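DUF2019 domain-containing protein (Rhodopseudomonas palustris, PDB 2I9C) is of unknown function but folds as a small, all-helical protein whose sequence family is grouped with the TPR-like helical repeats. Local coordinates at residues M9-L14 / D49-R54. Numbering follows the deposited sequence.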
loop_
_atom_site.group_PDB
_atom_site.type_symbol
_atom_site.label_atom_id
_atom_site.label_comp_id
_atom_site.label_asym_id
_atom_site.label_seq_id
_atom_site.Cartn_x
_atom_site.Cartn_y
_atom_site.Cartn_z
HETATM N N MSE A 9 -17.338 2.322 -7.962
HETATM C CA MSE A 9 -17.152 2.641 -6.556
HETATM C C MSE A 9 -16.647 4.048 -6.371
HETATM O O MSE A 9 -15.861 4.528 -7.190
HETATM C CB MSE A 9 -16.185 1.651 -5.928
HETATM C CG MSE A 9 -16.879 0.390 -5.457
HETATM SE SE MSE A 9 -15.623 -0.817 -4.503
HETATM C CE MSE A 9 -14.945 0.308 -3.280
ATOM N N THR A 10 -17.109 4.717 -5.313
ATOM C CA THR A 10 -16.623 6.061 -5.003
ATOM C C THR A 10 -15.184 5.969 -4.517
ATOM O O THR A 10 -14.761 4.962 -4.008
ATOM C CB THR A 10 -17.457 6.836 -3.945
ATOM O OG1 THR A 10 -17.345 6.212 -2.673
ATOM C CG2 THR A 10 -18.946 6.987 -4.347
ATOM N N THR A 11 -14.429 7.029 -4.721
ATOM C CA THR A 11 -13.055 7.121 -4.233
ATOM C C THR A 11 -12.940 6.888 -2.717
ATOM O O THR A 11 -12.064 6.134 -2.282
ATOM C CB THR A 11 -12.430 8.469 -4.709
ATOM O OG1 THR A 11 -12.278 8.384 -6.145
ATOM C CG2 THR A 11 -11.101 8.737 -4.004
ATOM N N GLN A 12 -13.848 7.440 -1.912
ATOM C CA GLN A 12 -13.824 7.147 -0.477
ATOM C C GLN A 12 -14.039 5.697 -0.127
ATOM O O GLN A 12 -13.415 5.173 0.827
ATOM C CB GLN A 12 -14.850 7.969 0.323
ATOM C CG GLN A 12 -14.437 9.361 0.622
ATOM C CD GLN A 12 -13.124 9.475 1.418
ATOM O OE1 GLN A 12 -12.809 8.666 2.296
ATOM N NE2 GLN A 12 -12.350 10.505 1.093
ATOM N N ASP A 13 -14.970 5.065 -0.844
ATOM C CA ASP A 13 -15.243 3.629 -0.645
ATOM C C ASP A 13 -14.033 2.774 -1.019
ATOM O O ASP A 13 -13.756 1.781 -0.347
ATOM C CB ASP A 13 -16.463 3.149 -1.466
ATOM C CG ASP A 13 -17.812 3.502 -0.807
ATOM O OD1 ASP A 13 -17.830 3.891 0.390
ATOM O OD2 ASP A 13 -18.873 3.391 -1.502
ATOM N N LEU A 14 -13.347 3.147 -2.099
ATOM C CA LEU A 14 -12.064 2.506 -2.488
ATOM C C LEU A 14 -10.982 2.601 -1.385
ATOM O O LEU A 14 -10.272 1.605 -1.091
ATOM C CB LEU A 14 -11.559 3.089 -3.824
ATOM C CG LEU A 14 -12.399 2.669 -5.061
ATOM C CD1 LEU A 14 -12.095 3.549 -6.209
ATOM C CD2 LEU A 14 -12.148 1.185 -5.444
ATOM N N ASP A 49 -4.967 0.544 -8.880
ATOM C CA ASP A 49 -5.076 0.822 -10.339
ATOM C C ASP A 49 -6.296 1.630 -10.698
ATOM O O ASP A 49 -6.235 2.522 -11.546
ATOM C CB ASP A 49 -5.071 -0.467 -11.170
ATOM C CG ASP A 49 -3.666 -1.045 -11.329
ATOM O OD1 ASP A 49 -2.689 -0.434 -10.808
ATOM O OD2 ASP A 49 -3.554 -2.121 -11.930
ATOM N N GLU A 50 -7.417 1.326 -10.048
ATOM C CA GLU A 50 -8.629 2.111 -10.266
ATOM C C GLU A 50 -8.430 3.577 -9.780
ATOM O O GLU A 50 -8.820 4.519 -10.452
ATOM C CB GLU A 50 -9.848 1.455 -9.580
ATOM C CG GLU A 50 -11.143 2.288 -9.666
ATOM C CD GLU A 50 -11.671 2.474 -11.091
ATOM O OE1 GLU A 50 -11.351 1.681 -12.028
ATOM O OE2 GLU A 50 -12.414 3.439 -11.294
ATOM N N LEU A 51 -7.840 3.747 -8.602
ATOM C CA LEU A 51 -7.643 5.085 -8.052
ATOM C C LEU A 51 -6.682 5.850 -8.978
ATOM O O LEU A 51 -6.908 7.008 -9.289
ATOM C CB LEU A 51 -7.051 5.001 -6.639
ATOM C CG LEU A 51 -8.013 4.620 -5.523
ATOM C CD1 LEU A 51 -7.227 4.203 -4.285
ATOM C CD2 LEU A 51 -8.894 5.818 -5.197
ATOM N N LYS A 52 -5.602 5.196 -9.391
ATOM C CA LYS A 52 -4.665 5.794 -10.354
ATOM C C LYS A 52 -5.385 6.246 -11.646
ATOM O O LYS A 52 -5.144 7.349 -12.098
ATOM C CB LYS A 52 -3.493 4.836 -10.668
ATOM C CG LYS A 52 -2.563 5.365 -11.789
ATOM C CD LYS A 52 -1.468 4.376 -12.200
ATOM C CE LYS A 52 -2.054 3.098 -12.762
ATOM N NZ LYS A 52 -1.150 2.422 -13.748
ATOM N N ALA A 53 -6.305 5.437 -12.189
ATOM C CA ALA A 53 -7.036 5.783 -13.432
ATOM C C ALA A 53 -7.983 6.968 -13.358
ATOM O O ALA A 53 -8.476 7.436 -14.393
ATOM C CB ALA A 53 -7.776 4.562 -14.010
ATOM N N ARG A 54 -8.248 7.456 -12.150
ATOM C CA ARG A 54 -9.176 8.541 -11.965
ATOM C C ARG A 54 -8.465 9.860 -12.116
ATOM O O ARG A 54 -7.258 9.950 -11.840
ATOM C CB ARG A 54 -9.824 8.413 -10.583
ATOM C CG ARG A 54 -10.811 7.299 -10.625
ATOM C CD ARG A 54 -11.517 7.038 -9.334
ATOM N NE ARG A 54 -12.341 5.858 -9.562
ATOM C CZ ARG A 54 -13.419 5.549 -8.859
ATOM N NH1 ARG A 54 -13.812 6.334 -7.851
ATOM N NH2 ARG A 54 -14.106 4.465 -9.173
#
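R54 reaches across from the end of helix 34-53 and grips the carbonyl oxygen of M9 end-on with two nitrogens, NH2 at 2.6 Å and NH1 at 2.8 Å from M9 O. The oxygen lies in the guanidinium plane, and both donors lie in its carbonyl plane. NH1 also bonds to T11 OG1 (3.1 Å), which lies 16° out of the guanidinium plane. Arginine suits the place because one flat group also serves E50 from a neighbouring edge: NE and NH2 both meet E50 OE2 in a salt bridge, which together with M9 O should hold the guanidinium flat. The site joins the start of helix 11-30, N-capped by T10, to the finish of helix 34-53, closing one end of an antiparallel helical hairpin. On the buried side, leucines suit the interior: L14 CD1 sits over the guanidinium centre, 3.6 Å from R54 CZ, and L51 CD2 meets T11 CG2 (3.8 Å), a methyl held anti to the backbone N while OG1 (chi1 -68°) faces R54. A leucine in place of R54 would probably leave M9 O and the E50 carboxylate without these donors. The outer side is looser: selenomethionine M9 leads its end away from residues 49-54, and T10 is exposed, its hydroxyl accepting the capping bond from D13 N.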